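Enoyl-CoA hydratase/isomerase family protein (Pseudomonas syringae pv. tomato, PDB 3OT6) probably acts on acyl-CoA thioesters, as expected of a crotonase-fold member of the enoyl-CoA hydratase/isomerase family, although its exact reaction is not established. Local coordinates at residues L114-D117 and Y118-G121; A195-K198 and K199-M202; N27-S30 and P31-I35. All coordinates share one frame; numbering follows the deposited sequence.

From the N terminus, the chain first makes interaction 3 (27-35), where the loop after strand 16-21 enters helix 31-46. Interaction 1 (114-121) follows, at the passage from helix 108-113 into strand 118-122 of the six-stranded sheet. Interaction 2 (195-202) comes last, turning helix 186-197 into helix 202-230. Each is local and closes only its own short turn, so the three run in series and none nests or crosses another. Interactions 1 and 2 approach to about 5 Å between nearest atoms without touching, with Tyr118 resting on Val193 of helix 186-197; the centres of interactions 2 and 3 lie about 30 Å apart.

Interaction 1: L114-D117 and Y118-G121; sequences LSAD and YRIG
Ala116 is extended (psi 178°) and Asp117 turns the chain before Tyr118 starts strand 118-122, leaving Ala116 C 3.6 Å from Tyr118 N and letting the side chain of Arg119 fold back over the residues that precede it. That return is written in the arginine torsions: CG stands beside the backbone N, and the chain then bends at chi2 (86°) and again at chi3 (33°) instead of running out straight. The first bend lays CD against the methyl group of Ala116, with Arg119 CD 4.1 Å from Ala116 CB. Further out, the guanidinium meets Leu114, whose CD2 lies at its edge and in its plane, 3.8 Å from Arg119 NH1. The leucine therefore borders the flat group at its rim and does not cover a face.

Asp117 and Tyr118 diverge. The CB atom of Asp117 lies 3.3 Å from Tyr118 N, but its carboxylate points off to Arg213 and Lys209, both salt-bridged, and OD2 also accepts from Ile97 N. The ring of Tyr118 touches Val193 of helix 186-197, while the backbone of Tyr118 is hydrogen-bonded to Ile97 and Val99, placing the strand beside 97-100 in the parallel part of the crotonase-fold sheet.

The polar end of Arg119 is held by several groups, NH2 in a salt bridge with Asp178 and NH1 in hydrogen bonds to Leu113 O and Gly175 O, although Arg150 NH1 brings a like charge close to Arg119 NE. These bonds fix the rotation of the guanidinium while Leu114 and Ala116 supply apolar contact to the same side chain. The carboxylate partner probably offsets a local excess of positive charge, so that a buried arginine can join the end of helix 108-113 to the start of the strand.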
ATOM      1  N   LEU A 114       3.342  -0.754   3.122  1.00 19.36           N
ATOM      2  CA  LEU A 114       3.999   0.140   4.023  1.00 18.88           C
ATOM      3  C   LEU A 114       3.069   1.305   4.435  1.00 19.92           C
ATOM      4  O   LEU A 114       3.483   2.195   5.183  1.00 20.17           O
ATOM      5  CB  LEU A 114       5.300   0.652   3.372  1.00 17.50           C
ATOM      6  CG  LEU A 114       6.321  -0.461   3.023  1.00 17.18           C
ATOM      7  CD1 LEU A 114       7.719   0.082   2.697  1.00 15.54           C
ATOM      8  CD2 LEU A 114       6.446  -1.529   4.117  1.00 15.53           C
ATOM      9  N   SER A 115       1.810   1.281   3.993  1.00 19.68           N
ATOM     10  CA  SER A 115       0.919   2.398   4.215  1.00 20.31           C
ATOM     11  C   SER A 115      -0.288   1.985   5.083  1.00 20.32           C
ATOM     12  O   SER A 115      -1.259   2.694   5.141  1.00 21.83           O
ATOM     13  CB  SER A 115       0.383   2.863   2.866  1.00 20.60           C
ATOM     14  OG  SER A 115       1.443   3.328   2.065  1.00 25.41           O
ATOM     15  N   ALA A 116      -0.244   0.839   5.731  1.00 18.99           N
ATOM     16  CA  ALA A 116      -1.438   0.225   6.271  1.00 18.40           C
ATOM     17  C   ALA A 116      -1.180  -0.087   7.756  1.00 18.89           C
ATOM     18  O   ALA A 116      -0.040   0.051   8.271  1.00 18.51           O
ATOM     19  CB  ALA A 116      -1.713  -1.101   5.503  1.00 15.74           C
ATOM     20  N   ASP A 117      -2.209  -0.619   8.404  1.00 19.05           N
ATOM     21  CA  ASP A 117      -2.150  -0.905   9.835  1.00 19.79           C
ATOM     22  C   ASP A 117      -1.752  -2.330  10.169  1.00 19.56           C
ATOM     23  O   ASP A 117      -1.194  -2.560  11.231  1.00 19.50           O
ATOM     24  CB  ASP A 117      -3.445  -0.497  10.468  1.00 19.61           C
ATOM     25  CG  ASP A 117      -3.627   0.999  10.366  1.00 24.62           C
ATOM     26  OD1 ASP A 117      -2.755   1.708  10.983  1.00 25.54           O
ATOM     27  OD2 ASP A 117      -4.560   1.445   9.623  1.00 21.05           O
ATOM     28  N   TYR A 118      -2.030  -3.249   9.241  1.00 18.99           N
ATOM     29  CA  TYR A 118      -1.772  -4.654   9.398  1.00 18.58           C
ATOM     30  C   TYR A 118      -1.602  -5.205   7.956  1.00 20.14           C
ATOM     31  O   TYR A 118      -2.384  -4.824   7.028  1.00 20.91           O
ATOM     32  CB  TYR A 118      -2.969  -5.393  10.123  1.00 18.47           C
ATOM     33  CG  TYR A 118      -2.495  -6.739  10.641  1.00 13.69           C
ATOM     34  CD1 TYR A 118      -1.985  -6.852  11.932  1.00 13.14           C
ATOM     35  CD2 TYR A 118      -2.426  -7.846   9.807  1.00 14.45           C
ATOM     36  CE1 TYR A 118      -1.458  -8.053  12.414  1.00 17.85           C
ATOM     37  CE2 TYR A 118      -1.889  -9.104  10.278  1.00 14.35           C
ATOM     38  CZ  TYR A 118      -1.400  -9.176  11.576  1.00 18.48           C
ATOM     39  OH  TYR A 118      -0.840 -10.319  12.095  1.00 17.88           O
ATOM     40  N   ARG A 119      -0.649  -6.117   7.749  1.00 19.09           N
ATOM     41  CA  ARG A 119      -0.384  -6.613   6.380  1.00 18.05           C
ATOM     42  C   ARG A 119      -0.293  -8.095   6.378  1.00 18.28           C
ATOM     43  O   ARG A 119       0.437  -8.653   7.158  1.00 19.38           O
ATOM     44  CB  ARG A 119       0.929  -6.041   5.820  1.00 15.65           C
ATOM     45  CG  ARG A 119       0.898  -4.537   5.505  1.00 14.20           C
ATOM     46  CD  ARG A 119       1.233  -3.640   6.696  1.00 16.76           C
ATOM     47  NE  ARG A 119       2.214  -4.278   7.584  1.00 13.50           N
ATOM     48  CZ  ARG A 119       3.545  -4.159   7.457  1.00 15.68           C
ATOM     49  NH1 ARG A 119       4.077  -3.352   6.520  1.00 13.40           N
ATOM     50  NH2 ARG A 119       4.351  -4.843   8.288  1.00  8.62           N
ATOM     51  N   ILE A 120      -0.983  -8.751   5.467  1.00 20.20           N
ATOM     52  CA  ILE A 120      -0.945 -10.231   5.382  1.00 21.11           C
ATOM     53  C   ILE A 120      -0.610 -10.648   3.989  1.00 20.94           C
ATOM     54  O   ILE A 120      -1.208 -10.139   3.011  1.00 21.52           O
ATOM     55  CB  ILE A 120      -2.318 -10.881   5.727  1.00 21.86           C
ATOM     56  CG1 ILE A 120      -2.809 -10.352   7.075  1.00 23.88           C
ATOM     57  CG2 ILE A 120      -2.190 -12.430   5.758  1.00 19.62           C
ATOM     58  CD1 ILE A 120      -4.207 -10.933   7.515  1.00 29.94           C
ATOM     59  N   GLY A 121       0.337 -11.552   3.869  1.00 20.96           N
ATOM     60  CA  GLY A 121       0.719 -12.023   2.536  1.00 22.28           C
ATOM     61  C   GLY A 121       0.479 -13.514   2.406  1.00 22.73           C
ATOM     62  O   GLY A 121       0.089 -14.150   3.368  1.00 22.80           O
TER

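Interaction 2: A195-K198 and K199-M202; sequences AQLK and KINM
Gln196 and Lys199 run next to each other in the same direction at the carboxyl end of helix 186-197, where a type I beta turn from Leu197 to Ile200 leads the chain toward helix 202-230 of the crotonase fold. The lysine is extended beyond CG, whereas the glutamine chain bends at chi2, and this bend brings its amide alongside the far end of the lysine. Gln196 OE1 is 3.8 Å from Lys199 NZ, a long polar approach on the exposed side of the turn. Beneath the pair, Lys199 CB rests 3.5 Å from Gln196 O, the same carbonyl that takes a weak hydrogen bond from Lys199 N (3.3 Å).

Lys198 departs from that pair: its chain is likewise extended, but NZ reaches Asp14 in a salt bridge.

Leu197 and Ile200 define the apolar side, and their outer methyls only just meet, Leu197 CD2 being 4.4 Å from Ile200 CD1. In the isoleucine a chi1 of 74° wedges CG1 into the gap between main-chain N and C, which sets Ile200 CG1 3.3 Å from Leu197 O. That oxygen closes the turn by accepting from Ile200 N at 3.1 Å, in a bond nearly straight at the hydrogen (173°).

Asn201 then caps the next helix through OD1, which accepts from Ala204 N, while Met202, present as selenomethionine, folds back beneath the turn. Its side chain touches Phe95 and Pro96, and Leu197 also packs on Pro96. Bends at chi2 and chi3 return the selenomethionine methyl to the backbone of the turn, where Met202 CE lies 4.1 Å from Lys198 CA.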
ATOM      1  N   ALA A 195     -11.611  -9.096  12.850  1.00 31.53           N
ATOM      2  CA  ALA A 195     -12.447  -9.409  13.984  1.00 31.88           C
ATOM      3  C   ALA A 195     -11.769  -8.905  15.244  1.00 32.25           C
ATOM      4  O   ALA A 195     -12.452  -8.381  16.132  1.00 32.28           O
ATOM      5  CB  ALA A 195     -12.762 -10.951  14.066  1.00 31.34           C
ATOM      6  N   GLN A 196     -10.436  -9.050  15.330  1.00 32.45           N
ATOM      7  CA  GLN A 196      -9.708  -8.558  16.515  1.00 33.54           C
ATOM      8  C   GLN A 196      -9.614  -7.030  16.554  1.00 32.96           C
ATOM      9  O   GLN A 196      -9.553  -6.432  17.634  1.00 33.37           O
ATOM     10  CB  GLN A 196      -8.310  -9.183  16.661  1.00 34.72           C
ATOM     11  CG  GLN A 196      -8.296 -10.729  16.845  1.00 41.45           C
ATOM     12  CD  GLN A 196      -9.074 -11.191  18.107  1.00 49.51           C
ATOM     13  OE1 GLN A 196     -10.148 -11.828  18.008  1.00 47.40           O
ATOM     14  NE2 GLN A 196      -8.545 -10.829  19.296  1.00 50.97           N
ATOM     15  N   LEU A 197      -9.598  -6.390  15.385  1.00 32.48           N
ATOM     16  CA  LEU A 197      -9.567  -4.920  15.342  1.00 31.56           C
ATOM     17  C   LEU A 197     -10.916  -4.347  15.741  1.00 31.71           C
ATOM     18  O   LEU A 197     -10.970  -3.265  16.356  1.00 31.78           O
ATOM     19  CB  LEU A 197      -9.083  -4.339  13.988  1.00 30.51           C
ATOM     20  CG  LEU A 197      -7.623  -4.622  13.602  1.00 28.54           C
ATOM     21  CD1 LEU A 197      -7.454  -4.550  12.082  1.00 24.90           C
ATOM     22  CD2 LEU A 197      -6.661  -3.696  14.307  1.00 27.18           C
ATOM     23  N   LYS A 198     -11.996  -5.048  15.416  1.00 31.79           N
ATOM     24  CA  LYS A 198     -13.336  -4.590  15.836  1.00 32.87           C
ATOM     25  C   LYS A 198     -13.400  -4.331  17.357  1.00 33.24           C
ATOM     26  O   LYS A 198     -14.181  -3.514  17.799  1.00 33.49           O
ATOM     27  CB  LYS A 198     -14.407  -5.611  15.443  1.00 32.71           C
ATOM     28  CG  LYS A 198     -14.890  -5.476  14.034  1.00 32.62           C
ATOM     29  CD  LYS A 198     -15.734  -6.657  13.719  1.00 31.45           C
ATOM     30  CE  LYS A 198     -16.621  -6.333  12.560  1.00 30.50           C
ATOM     31  NZ  LYS A 198     -17.152  -7.604  11.975  1.00 28.36           N
ATOM     32  N   LYS A 199     -12.530  -4.988  18.132  1.00 33.87           N
ATOM     33  CA  LYS A 199     -12.539  -4.894  19.590  1.00 34.19           C
ATOM     34  C   LYS A 199     -11.922  -3.668  20.212  1.00 34.55           C
ATOM     35  O   LYS A 199     -12.058  -3.480  21.429  1.00 35.93           O
ATOM     36  CB  LYS A 199     -11.874  -6.099  20.180  1.00 35.32           C
ATOM     37  CG  LYS A 199     -12.682  -7.319  19.951  1.00 38.10           C
ATOM     38  CD  LYS A 199     -12.034  -8.429  20.661  1.00 45.11           C
ATOM     39  CE  LYS A 199     -12.807  -9.700  20.341  1.00 52.23           C
ATOM     40  NZ  LYS A 199     -12.077 -10.783  21.068  1.00 56.08           N
ATOM     41  N   ILE A 200     -11.274  -2.820  19.402  1.00 33.83           N
ATOM     42  CA  ILE A 200     -10.637  -1.605  19.903  1.00 32.89           C
ATOM     43  C   ILE A 200     -11.505  -0.371  19.732  1.00 32.42           C
ATOM     44  O   ILE A 200     -12.443  -0.333  18.935  1.00 33.61           O
ATOM     45  CB  ILE A 200      -9.196  -1.363  19.281  1.00 32.79           C
ATOM     46  CG1 ILE A 200      -9.300  -0.882  17.824  1.00 32.52           C
ATOM     47  CG2 ILE A 200      -8.348  -2.612  19.421  1.00 31.18           C
ATOM     48  CD1 ILE A 200      -8.009  -0.656  17.113  1.00 27.89           C
ATOM     49  N   ASN A 201     -11.158   0.663  20.455  1.00 30.78           N
ATOM     50  CA  ASN A 201     -11.929   1.846  20.411  1.00 29.61           C
ATOM     51  C   ASN A 201     -11.469   2.726  19.232  1.00 29.49           C
ATOM     52  O   ASN A 201     -10.312   3.148  19.148  1.00 27.93           O
ATOM     53  CB  ASN A 201     -11.825   2.539  21.789  1.00 29.70           C
ATOM     54  CG  ASN A 201     -12.544   3.849  21.812  1.00 28.80           C
ATOM     55  OD1 ASN A 201     -12.023   4.873  21.363  1.00 30.53           O
ATOM     56  ND2 ASN A 201     -13.779   3.815  22.234  1.00 27.30           N
HETATM   57  N   MSE A 202     -12.394   2.983  18.313  1.00 30.35           N
HETATM   58  CA  MSE A 202     -12.091   3.552  17.015  1.00 30.54           C
HETATM   59  C   MSE A 202     -11.597   4.973  17.201  1.00 30.78           C
HETATM   60  O   MSE A 202     -10.698   5.460  16.479  1.00 30.71           O
HETATM   61  CB  MSE A 202     -13.342   3.519  16.118  1.00 30.67           C
HETATM   62  CG  MSE A 202     -13.635   2.101  15.532  1.00 33.59           C
HETATM   63 SE   MSE A 202     -11.975   1.174  14.858  1.00 36.54          SE
HETATM   64  CE  MSE A 202     -12.380  -0.672  15.329  1.00 34.19           C
TER

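Interaction 3: N27-S30 and P31-I35; sequences NAIS and PDVII
Ser30 and Val33 supply the polar part of the contact: Val33 N donates to Ser30 OG at 3.1 Å, with 162° at the hydrogen. The serine hydroxyl is placed for this by its chi1 of 60°, which swings OG over the first turn of helix 31-46. The backbone adds a bond from Ile34 N to Ser30 O (3.3 Å).

Apolar contacts flank these bonds. Ile29 and Ile34 cross at about a right angle, with Ile29 CG2 3.8 Å from Ile34 CG1; Ile29 CD1 also lies 4.3 Å from Val33 CG1. Outside the two segments, Ile34 and Pro31 meet Leu79 and Gln82 of helix 73-91, and Ile29 and Val33 meet Leu21.

A third kind is the van der Waals approach of a methyl to oxygens: the other valine branch, Val33 CG2, comes 3.3 Å from Ser30 OG and 3.6 Å from Ala28 O.

Together, a serine N-cap, a proline in the first helical position and an Ile29-Ile34 pair spanning the cap make up a capped helix N-terminus with a hydrophobic staple.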
ATOM      1  N   ASN A  27      -2.212  -5.254 -11.993  1.00 29.25           N
ATOM      2  CA  ASN A  27      -2.769  -4.225 -11.147  1.00 26.81           C
ATOM      3  C   ASN A  27      -1.919  -2.942 -11.117  1.00 26.52           C
ATOM      4  O   ASN A  27      -1.662  -2.387 -10.050  1.00 27.18           O
ATOM      5  CB  ASN A  27      -2.977  -4.753  -9.727  1.00 26.16           C
ATOM      6  CG  ASN A  27      -4.219  -5.645  -9.584  1.00 25.20           C
ATOM      7  OD1 ASN A  27      -5.160  -5.547 -10.354  1.00 24.03           O
ATOM      8  ND2 ASN A  27      -4.251  -6.457  -8.528  1.00 25.26           N
ATOM      9  N   ALA A  28      -1.490  -2.440 -12.264  1.00 25.38           N
ATOM     10  CA  ALA A  28      -0.732  -1.200 -12.252  1.00 25.14           C
ATOM     11  C   ALA A  28      -1.510  -0.092 -11.531  1.00 25.62           C
ATOM     12  O   ALA A  28      -2.738  -0.055 -11.565  1.00 26.51           O
ATOM     13  CB  ALA A  28      -0.357  -0.778 -13.681  1.00 24.98           C
ATOM     14  N   ILE A  29      -0.793   0.814 -10.879  1.00 25.34           N
ATOM     15  CA  ILE A  29      -1.367   1.935 -10.213  1.00 24.47           C
ATOM     16  C   ILE A  29      -1.365   3.053 -11.248  1.00 25.28           C
ATOM     17  O   ILE A  29      -0.331   3.642 -11.554  1.00 26.43           O
ATOM     18  CB  ILE A  29      -0.557   2.309  -8.937  1.00 23.75           C
ATOM     19  CG1 ILE A  29      -0.322   1.085  -8.045  1.00 24.39           C
ATOM     20  CG2 ILE A  29      -1.232   3.434  -8.140  1.00 22.88           C
ATOM     21  CD1 ILE A  29      -1.605   0.291  -7.628  1.00 26.51           C
ATOM     22  N   SER A  30      -2.537   3.319 -11.809  1.00 26.03           N
ATOM     23  CA  SER A  30      -2.706   4.363 -12.819  1.00 26.59           C
ATOM     24  C   SER A  30      -3.362   5.554 -12.146  1.00 26.61           C
ATOM     25  O   SER A  30      -3.726   5.455 -10.975  1.00 26.27           O
ATOM     26  CB  SER A  30      -3.603   3.853 -13.929  1.00 26.21           C
ATOM     27  OG  SER A  30      -4.890   3.498 -13.413  1.00 29.29           O
ATOM     28  N   PRO A  31      -3.480   6.703 -12.867  1.00 26.98           N
ATOM     29  CA  PRO A  31      -4.296   7.830 -12.310  1.00 25.99           C
ATOM     30  C   PRO A  31      -5.752   7.461 -11.946  1.00 25.64           C
ATOM     31  O   PRO A  31      -6.247   7.868 -10.893  1.00 26.01           O
ATOM     32  CB  PRO A  31      -4.228   8.878 -13.402  1.00 25.10           C
ATOM     33  CG  PRO A  31      -2.814   8.658 -14.013  1.00 25.67           C
ATOM     34  CD  PRO A  31      -2.636   7.147 -14.008  1.00 25.71           C
ATOM     35  N   ASP A  32      -6.398   6.667 -12.777  1.00 25.93           N
ATOM     36  CA  ASP A  32      -7.763   6.192 -12.523  1.00 26.38           C
ATOM     37  C   ASP A  32      -7.809   5.307 -11.287  1.00 25.60           C
ATOM     38  O   ASP A  32      -8.696   5.452 -10.460  1.00 25.88           O
ATOM     39  CB  ASP A  32      -8.242   5.362 -13.719  1.00 26.74           C
ATOM     40  CG  ASP A  32      -8.562   6.215 -14.966  1.00 30.33           C
ATOM     41  OD1 ASP A  32      -8.528   7.468 -14.928  1.00 25.34           O
ATOM     42  OD2 ASP A  32      -8.836   5.572 -16.026  1.00 37.53           O
ATOM     43  N   VAL A  33      -6.825   4.411 -11.135  1.00 24.62           N
ATOM     44  CA  VAL A  33      -6.753   3.574  -9.942  1.00 22.93           C
ATOM     45  C   VAL A  33      -6.746   4.399  -8.679  1.00 22.84           C
ATOM     46  O   VAL A  33      -7.461   4.077  -7.759  1.00 23.87           O
ATOM     47  CB  VAL A  33      -5.607   2.574  -9.985  1.00 22.86           C
ATOM     48  CG1 VAL A  33      -5.394   1.942  -8.643  1.00 21.09           C
ATOM     49  CG2 VAL A  33      -5.924   1.471 -11.015  1.00 22.39           C
ATOM     50  N   ILE A  34      -6.028   5.508  -8.657  1.00 21.98           N
ATOM     51  CA  ILE A  34      -5.926   6.303  -7.442  1.00 22.78           C
ATOM     52  C   ILE A  34      -7.240   7.029  -7.129  1.00 24.26           C
ATOM     53  O   ILE A  34      -7.638   7.143  -5.972  1.00 23.38           O
ATOM     54  CB  ILE A  34      -4.732   7.283  -7.528  1.00 22.36           C
ATOM     55  CG1 ILE A  34      -3.431   6.462  -7.610  1.00 21.76           C
ATOM     56  CG2 ILE A  34      -4.729   8.246  -6.343  1.00 18.41           C
ATOM     57  CD1 ILE A  34      -2.256   7.258  -8.016  1.00 22.21           C
ATOM     58  N   ILE A  35      -7.887   7.533  -8.185  1.00 25.56           N
ATOM     59  CA  ILE A  35      -9.179   8.137  -8.084  1.00 26.38           C
ATOM     60  C   ILE A  35     -10.197   7.088  -7.558  1.00 27.29           C
ATOM     61  O   ILE A  35     -10.973   7.349  -6.622  1.00 27.90           O
ATOM     62  CB  ILE A  35      -9.621   8.680  -9.417  1.00 26.57           C
ATOM     63  CG1 ILE A  35      -8.767   9.913  -9.785  1.00 25.86           C
ATOM     64  CG2 ILE A  35     -11.072   9.109  -9.291  1.00 26.13           C
ATOM     65  CD1 ILE A  35      -8.979  10.406 -11.177  1.00 22.14           C
TER